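PDB 7E6G: putative GGDEF domain protein from Pseudomonas aeruginosa, which probably catalyses the joining of two GTP molecules into cyclic di-GMP with release of diphosphate, using magnesium as cofactor. Local coordinates for residues A[123-126]-A[130-133]; A[139-144]-A[253-258]; A[7-12]-A[32-37]. One frame throughout, in Å; residues are numbered along the deposited sequence.

Overall arrangement
The three contacts are spread along a very elongated chain. Contact 3 (7-12 with 32-37) joins helix 3-17 to the start of the long helix 27-102, while contacts 1 and 2 lie in the GGDEF domain at the other end; the centres of contacts 2 and 3 are about 123 Å apart. Contact 2 (139-144 with 253-258) is part of the nucleotide site, holding the GTP analogue and two of the three residues that bind magnesium. Contact 1 (123-126 with 130-133) sits away from that site, its nearest atoms about 14 Å from contact 2, but the two are joined by strand 134-140, which starts just after contact 1 and leads into contact 2.

Contact 1 of 3, residues A[123-126]-A[130-133]; sequences NERS and GQSY
Asn123 OD1 lies at the edge of the Tyr133 ring, near the ring plane, while His230 stacks against the ring. Tyr133 OH donates to Asn123 OD1 at 2.9 Å, almost straight along the C=O axis, with amide and ring planes 41° apart. In a second pair, Gln131 OE1 lies at the edge of the Arg125 guanidinium, near its plane, but its closest neighbour is Arg125 CD, at 3.3 Å, and the amide crosses the arginine chain obliquely, against CG and CD. Together these residues fasten the last turns of helix 112-128 to the loop that leads into strand 134-140, an α-to-β connection of the GGDEF domain. The turn is made at Gly130, which leaves the helix with a positive phi of 74°; its N keeps a weak bond of 3.2 Å to Ser126 O. Ser126 OG lies within hydrogen-bonding distance of Gln131 O and, one turn back, Glu122 O, its single proton serving one at a time; the 2.5 Å spacing from OG to Gln131 O is a doubtful measure of strength. Placing CG between backbone N and carbonyl carbon (chi1 57°) points the Tyr133 ring toward Asn123, and the side chain also touches Leu119 and Glu122.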
loop_
_atom_site.group_PDB
_atom_site.type_symbol
_atom_site.label_atom_id
_atom_site.label_comp_id
_atom_site.label_asym_id
_atom_site.label_seq_id
_atom_site.Cartn_x
_atom_site.Cartn_y
_atom_site.Cartn_z
ATOM N N ASN A 123 -42.377 4.087 -4.456
ATOM C CA ASN A 123 -43.384 4.934 -4.022
ATOM C C ASN A 123 -42.814 6.185 -3.701
ATOM O O ASN A 123 -43.476 7.079 -3.876
ATOM C CB ASN A 123 -44.007 4.522 -2.766
ATOM C CG ASN A 123 -45.376 4.149 -2.919
ATOM O OD1 ASN A 123 -45.651 3.539 -3.728
ATOM N ND2 ASN A 123 -46.182 4.494 -2.112
ATOM N N GLU A 124 -41.662 6.252 -3.060
ATOM C CA GLU A 124 -40.997 7.522 -2.776
ATOM C C GLU A 124 -40.602 8.253 -4.065
ATOM O O GLU A 124 -40.835 9.465 -4.197
ATOM C CB GLU A 124 -39.794 7.291 -1.856
ATOM C CG GLU A 124 -40.191 7.119 -0.373
ATOM C CD GLU A 124 -39.156 6.353 0.457
ATOM O OE1 GLU A 124 -39.507 5.872 1.566
ATOM O OE2 GLU A 124 -37.992 6.241 0.010
ATOM N N ARG A 125 -40.133 7.585 -5.036
ATOM C CA ARG A 125 -39.779 8.199 -6.247
ATOM C C ARG A 125 -40.934 8.790 -6.925
ATOM O O ARG A 125 -40.794 9.629 -7.679
ATOM C CB ARG A 125 -39.156 7.170 -7.111
ATOM C CG ARG A 125 -38.339 7.635 -8.255
ATOM C CD ARG A 125 -37.949 6.447 -9.068
ATOM N NE ARG A 125 -36.578 6.491 -9.504
ATOM C CZ ARG A 125 -35.541 5.935 -8.892
ATOM N NH1 ARG A 125 -34.321 6.105 -9.373
ATOM N NH2 ARG A 125 -35.683 5.242 -7.800
ATOM N N SER A 126 -42.076 8.211 -6.793
ATOM C CA SER A 126 -43.292 8.699 -7.363
ATOM C C SER A 126 -43.782 9.923 -6.818
ATOM O O SER A 126 -44.481 10.604 -7.428
ATOM C CB SER A 126 -44.347 7.684 -7.261
ATOM O OG SER A 126 -44.082 6.719 -8.204
ATOM N N GLY A 130 -42.836 12.373 -9.493
ATOM C CA GLY A 130 -44.059 12.187 -10.189
ATOM C C GLY A 130 -44.246 11.098 -11.187
ATOM O O GLY A 130 -45.242 10.976 -11.739
ATOM N N GLN A 131 -43.297 10.228 -11.247
ATOM C CA GLN A 131 -43.234 9.128 -12.125
ATOM C C GLN A 131 -43.767 7.881 -11.431
ATOM O O GLN A 131 -43.201 7.472 -10.452
ATOM C CB GLN A 131 -41.748 8.974 -12.459
ATOM C CG GLN A 131 -40.755 9.417 -11.391
ATOM C CD GLN A 131 -39.366 8.884 -11.570
ATOM O OE1 GLN A 131 -39.188 7.720 -11.831
ATOM N NE2 GLN A 131 -38.372 9.712 -11.367
ATOM N N SER A 132 -44.831 7.290 -11.923
ATOM C CA SER A 132 -45.340 6.150 -11.326
ATOM C C SER A 132 -44.945 4.889 -11.934
ATOM O O SER A 132 -44.262 4.827 -12.832
ATOM C CB SER A 132 -46.786 6.247 -11.127
ATOM O OG SER A 132 -47.404 6.111 -12.324
ATOM N N TYR A 133 -45.263 3.853 -11.251
ATOM C CA TYR A 133 -44.983 2.506 -11.722
ATOM C C TYR A 133 -46.297 1.767 -11.936
ATOM O O TYR A 133 -47.362 2.198 -11.480
ATOM C CB TYR A 133 -44.103 1.734 -10.732
ATOM C CG TYR A 133 -44.713 1.654 -9.358
ATOM C CD1 TYR A 133 -44.453 2.634 -8.404
ATOM C CD2 TYR A 133 -45.601 0.634 -9.032
ATOM C CE1 TYR A 133 -45.027 2.583 -7.149
ATOM C CE2 TYR A 133 -46.172 0.552 -7.773
ATOM C CZ TYR A 133 -45.885 1.541 -6.833
ATOM O OH TYR A 133 -46.465 1.473 -5.591
#

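Contact 2 of 3, residues A[139-144]-A[253-258]; sequences DVDFFK and SGRDKC. With MG (magnesium ion), chain G; G2P (phosphomethylphosphonic acid guanylate ester), chain H.
One γ-phosphate oxygen of the GTP analogue, G2P O2G, is gripped from both segments where Phe142 and Arg255 meet. Phe142 N donates to O2G at 2.8 Å in a nearly straight bond (169°), and Arg255 NE donates to the same oxygen at 3.2 Å. Arg255 NH2 reaches a second γ-phosphate oxygen, O3G, so the guanidinium holds the phosphate by two bonds that fix its rotation. Its chain is extended from CG to NE and passes over one face of the Phe142 ring, where Arg255 CD comes within 3.5 Å of Phe142 CZ; ring and guanidinium planes are only 26° apart. Next to this pair, Asp256 N donates to Asp141 OD2 at 3.0 Å from above the carboxylate plane, tying the loop 253-258 to Asp141, just after the metal-binding Asp139 and Val140. Asp141 does not form a salt bridge with Arg255: its OD1 pairs with Lys251 and is hydrogen-bonded to Ser224, while Asp256 has its own salt bridge to Arg208.

Phe142 is the N-cap of helix 143-150, and the following amides of Phe143 and Lys144 each make a weak hydrogen bond to the β-phosphoryl (phosphonate) oxygen O1B, so the positive end of the helix dipole probably steadies the phosphates. Magnesium is bound by Asp139 OD1 at 2.4 Å, Val140 O at 2.3 Å, two G2P oxygens and Glu182; the other carboxylate oxygen of Asp139 meets Arg213 of the second subunit. A largely hydrophobic strand whose Asp139 and Val140 carbonyl bind magnesium, followed by a turn into a helix N-terminus with its amides facing the phosphates, is characteristic of the nucleotide site of GGDEF diguanylate cyclases, whose fold resembles the adenylate cyclase catalytic core.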
loop_
_atom_site.group_PDB
_atom_site.type_symbol
_atom_site.label_atom_id
_atom_site.label_comp_id
_atom_site.label_asym_id
_atom_site.label_seq_id
_atom_site.Cartn_x
_atom_site.Cartn_y
_atom_site.Cartn_z
ATOM N N ASP A 139 -51.130 -15.101 -11.297
ATOM C CA ASP A 139 -51.417 -16.298 -10.509
ATOM C C ASP A 139 -51.681 -17.441 -11.478
ATOM O O ASP A 139 -52.515 -17.305 -12.378
ATOM C CB ASP A 139 -52.626 -16.080 -9.584
ATOM C CG ASP A 139 -52.995 -17.321 -8.762
ATOM O OD1 ASP A 139 -53.209 -18.415 -9.336
ATOM O OD2 ASP A 139 -53.110 -17.196 -7.520
ATOM N N VAL A 140 -50.991 -18.567 -11.276
ATOM C CA VAL A 140 -51.072 -19.684 -12.212
ATOM C C VAL A 140 -52.439 -20.361 -12.117
ATOM O O VAL A 140 -52.951 -20.645 -11.023
ATOM C CB VAL A 140 -49.927 -20.676 -11.960
ATOM C CG1 VAL A 140 -50.006 -21.849 -12.940
ATOM C CG2 VAL A 140 -48.592 -19.968 -12.102
ATOM N N ASP A 141 -53.043 -20.620 -13.275
ATOM C CA ASP A 141 -54.354 -21.257 -13.322
ATOM C C ASP A 141 -54.210 -22.772 -13.210
ATOM O O ASP A 141 -53.411 -23.379 -13.930
ATOM C CB ASP A 141 -55.077 -20.900 -14.620
ATOM C CG ASP A 141 -55.302 -19.412 -14.782
ATOM O OD1 ASP A 141 -55.580 -18.722 -13.789
ATOM O OD2 ASP A 141 -55.234 -18.919 -15.923
ATOM N N PHE A 142 -54.982 -23.374 -12.296
ATOM C CA PHE A 142 -55.091 -24.830 -12.157
ATOM C C PHE A 142 -53.743 -25.488 -11.857
ATOM O O PHE A 142 -53.489 -26.628 -12.261
ATOM C CB PHE A 142 -55.735 -25.455 -13.403
ATOM C CG PHE A 142 -57.096 -24.887 -13.738
ATOM C CD1 PHE A 142 -58.148 -24.971 -12.828
ATOM C CD2 PHE A 142 -57.326 -24.272 -14.958
ATOM C CE1 PHE A 142 -59.400 -24.454 -13.130
ATOM C CE2 PHE A 142 -58.577 -23.757 -15.267
ATOM C CZ PHE A 142 -59.615 -23.848 -14.348
ATOM N N PHE A 143 -52.867 -24.780 -11.144
ATOM C CA PHE A 143 -51.564 -25.338 -10.803
ATOM C C PHE A 143 -51.685 -26.632 -10.004
ATOM O O PHE A 143 -50.842 -27.534 -10.139
ATOM C CB PHE A 143 -50.745 -24.311 -10.027
ATOM C CG PHE A 143 -49.291 -24.640 -9.969
ATOM C CD1 PHE A 143 -48.581 -24.884 -11.141
ATOM C CD2 PHE A 143 -48.631 -24.715 -8.746
ATOM C CE1 PHE A 143 -47.244 -25.212 -11.096
ATOM C CE2 PHE A 143 -47.287 -25.028 -8.688
ATOM C CZ PHE A 143 -46.587 -25.283 -9.867
ATOM N N LYS A 144 -52.635 -26.768 -9.231
ATOM C CA LYS A 144 -52.834 -27.874 -8.494
ATOM C C LYS A 144 -52.991 -29.079 -9.370
ATOM O O LYS A 144 -52.622 -30.045 -8.951
ATOM C CB LYS A 144 -54.023 -27.524 -7.788
ATOM C CG LYS A 144 -54.352 -28.332 -6.661
ATOM C CD LYS A 144 -55.048 -27.464 -5.735
ATOM C CE LYS A 144 -55.674 -28.311 -4.679
ATOM N NZ LYS A 144 -55.829 -27.502 -3.440
ATOM N N SER A 253 -63.756 -14.219 -13.517
ATOM C CA SER A 253 -64.281 -14.031 -14.862
ATOM C C SER A 253 -63.781 -15.073 -15.855
ATOM O O SER A 253 -63.953 -14.890 -17.060
ATOM C CB SER A 253 -63.942 -12.620 -15.361
ATOM O OG SER A 253 -62.656 -12.558 -15.955
ATOM N N GLY A 254 -63.140 -16.143 -15.389
ATOM C CA GLY A 254 -62.857 -17.257 -16.274
ATOM C C GLY A 254 -61.427 -17.668 -16.593
ATOM O O GLY A 254 -61.237 -18.608 -17.372
ATOM N N ARG A 255 -60.420 -16.991 -16.046
ATOM C CA ARG A 255 -59.028 -17.439 -16.188
ATOM C C ARG A 255 -58.431 -17.267 -17.589
ATOM O O ARG A 255 -59.152 -17.043 -18.560
ATOM C CB ARG A 255 -58.902 -18.896 -15.725
ATOM C CG ARG A 255 -59.317 -19.031 -14.260
ATOM C CD ARG A 255 -59.117 -20.428 -13.701
ATOM N NE ARG A 255 -59.166 -20.450 -12.233
ATOM C CZ ARG A 255 -60.285 -20.443 -11.502
ATOM N NH1 ARG A 255 -61.482 -20.389 -12.095
ATOM N NH2 ARG A 255 -60.200 -20.482 -10.172
ATOM N N ASP A 256 -57.099 -17.343 -17.690
ATOM C CA ASP A 256 -56.365 -16.838 -18.854
ATOM C C ASP A 256 -56.816 -15.424 -19.209
ATOM O O ASP A 256 -56.822 -15.031 -20.376
ATOM C CB ASP A 256 -56.507 -17.766 -20.063
ATOM C CG ASP A 256 -55.368 -17.609 -21.084
ATOM O OD1 ASP A 256 -54.415 -16.809 -20.844
ATOM O OD2 ASP A 256 -55.445 -18.311 -22.135
ATOM N N LYS A 257 -57.195 -14.652 -18.193
ATOM C CA LYS A 257 -57.693 -13.296 -18.350
ATOM C C LYS A 257 -56.723 -12.332 -17.686
ATOM O O LYS A 257 -55.915 -12.714 -16.834
ATOM C CB LYS A 257 -59.092 -13.128 -17.729
ATOM C CG LYS A 257 -60.214 -13.001 -18.729
ATOM C CD LYS A 257 -60.728 -14.368 -19.160
ATOM C CE LYS A 257 -61.582 -14.293 -20.431
ATOM N NZ LYS A 257 -62.755 -13.363 -20.273
ATOM N N CYS A 258 -56.827 -11.065 -18.071
ATOM C CA CYS A 258 -55.982 -10.015 -17.512
ATOM C C CYS A 258 -56.849 -8.772 -17.370
ATOM O O CYS A 258 -57.177 -8.126 -18.371
ATOM C CB CYS A 258 -54.777 -9.756 -18.401
ATOM S SG CYS A 258 -53.847 -8.299 -17.946
HETATM MG MG MG G . -53.387 -20.703 -8.775
HETATM P PG G2P H . -56.618 -21.381 -9.513
HETATM O O1G G2P H . -56.078 -20.189 -9.530
HETATM O O2G G2P H . -56.757 -21.885 -10.704
HETATM O O3G G2P H . -57.696 -21.506 -8.740
HETATM O O3B G2P H . -55.503 -22.125 -8.777
HETATM P PB G2P H . -55.036 -23.568 -8.369
HETATM O O1B G2P H . -53.862 -23.612 -8.921
HETATM O O2B G2P H . -55.867 -24.558 -8.680
HETATM C C3A G2P H . -54.872 -23.736 -6.654
HETATM P PA G2P H . -54.141 -22.669 -5.647
HETATM O O1A G2P H . -55.363 -22.736 -4.988
HETATM O O2A G2P H . -53.888 -21.761 -6.734
HETATM O "O5'" G2P H . -53.219 -23.816 -5.456
HETATM C "C5'" G2P H . -51.899 -23.858 -5.983
HETATM C "C4'" G2P H . -51.108 -25.012 -5.451
HETATM O "O4'" G2P H . -49.906 -24.491 -5.376
HETATM C "C3'" G2P H . -51.358 -25.169 -4.048
HETATM O "O3'" G2P H . -51.930 -26.406 -3.875
HETATM C "C2'" G2P H . -49.987 -25.080 -3.505
HETATM O "O2'" G2P H . -49.673 -25.972 -2.519
HETATM C "C1'" G2P H . -49.212 -25.356 -4.661
HETATM N N9 G2P H . -47.879 -24.903 -4.532
HETATM C C8 G2P H . -47.625 -23.874 -3.795
HETATM N N7 G2P H . -46.357 -23.615 -3.799
HETATM C C5 G2P H . -45.783 -24.456 -4.543
HETATM C C6 G2P H . -44.528 -24.599 -4.885
HETATM O O6 G2P H . -43.645 -23.903 -4.498
HETATM N N1 G2P H . -44.189 -25.614 -5.740
HETATM C C2 G2P H . -45.159 -26.433 -6.182
HETATM N N2 G2P H . -44.833 -27.330 -6.954
HETATM N N3 G2P H . -46.411 -26.247 -5.795
HETATM C C4 G2P H . -46.735 -25.257 -5.007
#

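Contact 3 of 3, residues A[7-12]-A[32-37]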
loop_
_atom_site.group_PDB
_atom_site.type_symbol
_atom_site.label_atom_id
_atom_site.label_comp_id
_atom_site.label_asym_id
_atom_site.label_seq_id
_atom_site.Cartn_x
_atom_site.Cartn_y
_atom_site.Cartn_z
ATOM N N GLU A 7 60.026 0.805 -16.628
ATOM C CA GLU A 7 61.117 0.936 -17.597
ATOM C C GLU A 7 62.135 1.974 -17.139
ATOM O O GLU A 7 63.354 1.772 -17.256
ATOM C CB GLU A 7 60.561 1.315 -18.971
ATOM C CG GLU A 7 59.874 0.171 -19.717
ATOM C CD GLU A 7 60.757 -0.467 -20.799
ATOM O OE1 GLU A 7 60.647 -1.700 -21.005
ATOM O OE2 GLU A 7 61.557 0.260 -21.438
ATOM N N LEU A 8 61.647 3.072 -16.562
ATOM C CA LEU A 8 62.514 4.161 -16.145
ATOM C C LEU A 8 63.296 3.788 -14.901
ATOM O O LEU A 8 64.501 4.056 -14.813
ATOM C CB LEU A 8 61.685 5.421 -15.894
ATOM C CG LEU A 8 62.493 6.650 -15.468
ATOM C CD1 LEU A 8 63.330 7.139 -16.633
ATOM C CD2 LEU A 8 61.586 7.751 -14.926
ATOM N N ASP A 9 62.625 3.195 -13.911
ATOM C CA ASP A 9 63.341 2.813 -12.702
ATOM C C ASP A 9 64.399 1.775 -13.014
ATOM O O ASP A 9 65.470 1.777 -12.399
ATOM C CB ASP A 9 62.366 2.302 -11.643
ATOM C CG ASP A 9 62.882 2.518 -10.240
ATOM O OD1 ASP A 9 63.454 3.603 -9.984
ATOM O OD2 ASP A 9 62.732 1.599 -9.404
ATOM N N ALA A 10 64.132 0.920 -14.008
ATOM C CA ALA A 10 65.105 -0.071 -14.445
ATOM C C ALA A 10 66.304 0.594 -15.107
ATOM O O ALA A 10 67.461 0.277 -14.786
ATOM C CB ALA A 10 64.439 -1.064 -15.399
ATOM N N TRP A 11 66.045 1.509 -16.055
ATOM C CA TRP A 11 67.128 2.264 -16.685
ATOM C C TRP A 11 67.983 2.976 -15.641
ATOM O O TRP A 11 69.219 2.950 -15.704
ATOM C CB TRP A 11 66.548 3.263 -17.683
ATOM C CG TRP A 11 67.610 4.071 -18.373
ATOM C CD1 TRP A 11 68.719 3.591 -19.007
ATOM C CD2 TRP A 11 67.681 5.505 -18.472
ATOM N NE1 TRP A 11 69.467 4.631 -19.507
ATOM C CE2 TRP A 11 68.857 5.815 -19.187
ATOM C CE3 TRP A 11 66.866 6.553 -18.027
ATOM C CZ2 TRP A 11 69.236 7.130 -19.472
ATOM C CZ3 TRP A 11 67.242 7.864 -18.314
ATOM C CH2 TRP A 11 68.416 8.139 -19.027
ATOM N N ILE A 12 67.336 3.585 -14.651
ATOM C CA ILE A 12 68.046 4.269 -13.580
ATOM C C ILE A 12 68.862 3.282 -12.759
ATOM O O ILE A 12 69.987 3.586 -12.338
ATOM C CB ILE A 12 67.042 5.038 -12.709
ATOM C CG1 ILE A 12 66.617 6.312 -13.421
ATOM C CG2 ILE A 12 67.642 5.371 -11.363
ATOM C CD1 ILE A 12 65.223 6.693 -13.117
ATOM N N ARG A 32 69.508 9.726 -4.741
ATOM C CA ARG A 32 68.630 10.383 -3.782
ATOM C C ARG A 32 67.278 10.685 -4.402
ATOM O O ARG A 32 66.235 10.464 -3.777
ATOM C CB ARG A 32 69.283 11.659 -3.259
ATOM C CG ARG A 32 70.446 11.366 -2.364
ATOM C CD ARG A 32 71.178 12.616 -1.972
ATOM N NE ARG A 32 70.335 13.491 -1.179
ATOM C CZ ARG A 32 70.793 14.518 -0.482
ATOM N NH1 ARG A 32 72.095 14.792 -0.488
ATOM N NH2 ARG A 32 69.947 15.269 0.209
ATOM N N LEU A 33 67.267 11.135 -5.650
ATOM C CA LEU A 33 65.995 11.522 -6.236
ATOM C C LEU A 33 65.162 10.304 -6.623
ATOM O O LEU A 33 63.934 10.322 -6.480
ATOM C CB LEU A 33 66.214 12.459 -7.415
ATOM C CG LEU A 33 64.903 12.963 -8.002
ATOM C CD1 LEU A 33 64.481 14.252 -7.343
ATOM C CD2 LEU A 33 65.161 13.200 -9.437
ATOM N N ARG A 34 65.795 9.227 -7.091
ATOM C CA ARG A 34 65.035 8.002 -7.339
ATOM C C ARG A 34 64.383 7.499 -6.053
ATOM O O ARG A 34 63.203 7.107 -6.038
ATOM C CB ARG A 34 65.948 6.930 -7.928
ATOM C CG ARG A 34 65.231 5.623 -8.207
ATOM C CD ARG A 34 65.754 4.512 -7.327
ATOM N NE ARG A 34 65.969 3.291 -8.099
ATOM C CZ ARG A 34 67.084 2.567 -8.067
ATOM N NH1 ARG A 34 68.101 2.913 -7.288
ATOM N NH2 ARG A 34 67.173 1.483 -8.817
ATOM N N GLN A 35 65.138 7.521 -4.958
ATOM C CA GLN A 35 64.568 7.192 -3.660
ATOM C C GLN A 35 63.368 8.095 -3.322
ATOM O O GLN A 35 62.303 7.614 -2.887
ATOM C CB GLN A 35 65.670 7.312 -2.628
ATOM C CG GLN A 35 65.510 6.483 -1.398
ATOM C CD GLN A 35 66.428 7.043 -0.320
ATOM O OE1 GLN A 35 66.818 6.328 0.610
ATOM N NE2 GLN A 35 66.883 8.287 -0.536
ATOM N N GLN A 36 63.516 9.410 -3.533
ATOM C CA GLN A 36 62.430 10.330 -3.207
ATOM C C GLN A 36 61.187 10.019 -4.027
ATOM O O GLN A 36 60.056 10.108 -3.529
ATOM C CB GLN A 36 62.878 11.769 -3.441
ATOM C CG GLN A 36 61.745 12.792 -3.375
ATOM C CD GLN A 36 62.257 14.208 -3.264
ATOM O OE1 GLN A 36 62.862 14.571 -2.261
ATOM N NE2 GLN A 36 62.056 15.006 -4.308
ATOM N N SER A 37 61.380 9.638 -5.286
ATOM C CA SER A 37 60.237 9.332 -6.130
ATOM C C SER A 37 59.531 8.081 -5.644
ATOM O O SER A 37 58.299 8.003 -5.685
ATOM C CB SER A 37 60.689 9.172 -7.573
ATOM O OG SER A 37 61.417 10.312 -7.981
#
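Arg34 is overlapped by Ile12, the two side chains sliding past each other in opposite directions. The methyl carbon Ile12 CG2 lies 4.0 Å from Arg34 CG and hangs over one face of the guanidinium, off its centre toward the rim. The arginine runs CG anti to the backbone N (chi1 180°) and then bends at chi2 and chi3, which brings its NE round to the carboxylate of Asp9. NE donates to Asp9 OD1 at 3.2 Å in a salt bridge, reaching it on the syn side but 35° out of the carboxylate plane; the oxygen stays close to the guanidinium plane, and the two flat groups are turned 72° apart. The far end of the guanidinium has a second acidic partner, NH2 bridging to Asp13 one turn on from Asp9. The same arginine is thus held by two acids on helix 3-17 while its aliphatic part packs on Ile12, which also touches Leu30. Helix 3-17 and the first turns of helix 27-102 run antiparallel as a hairpin, and the second subunit packs on it: Leu33 meets Leu33 of the second subunit, Trp11 meets Ala29 of that subunit, and Gln36 is hydrogen-bonded to Asp9 of that subunit.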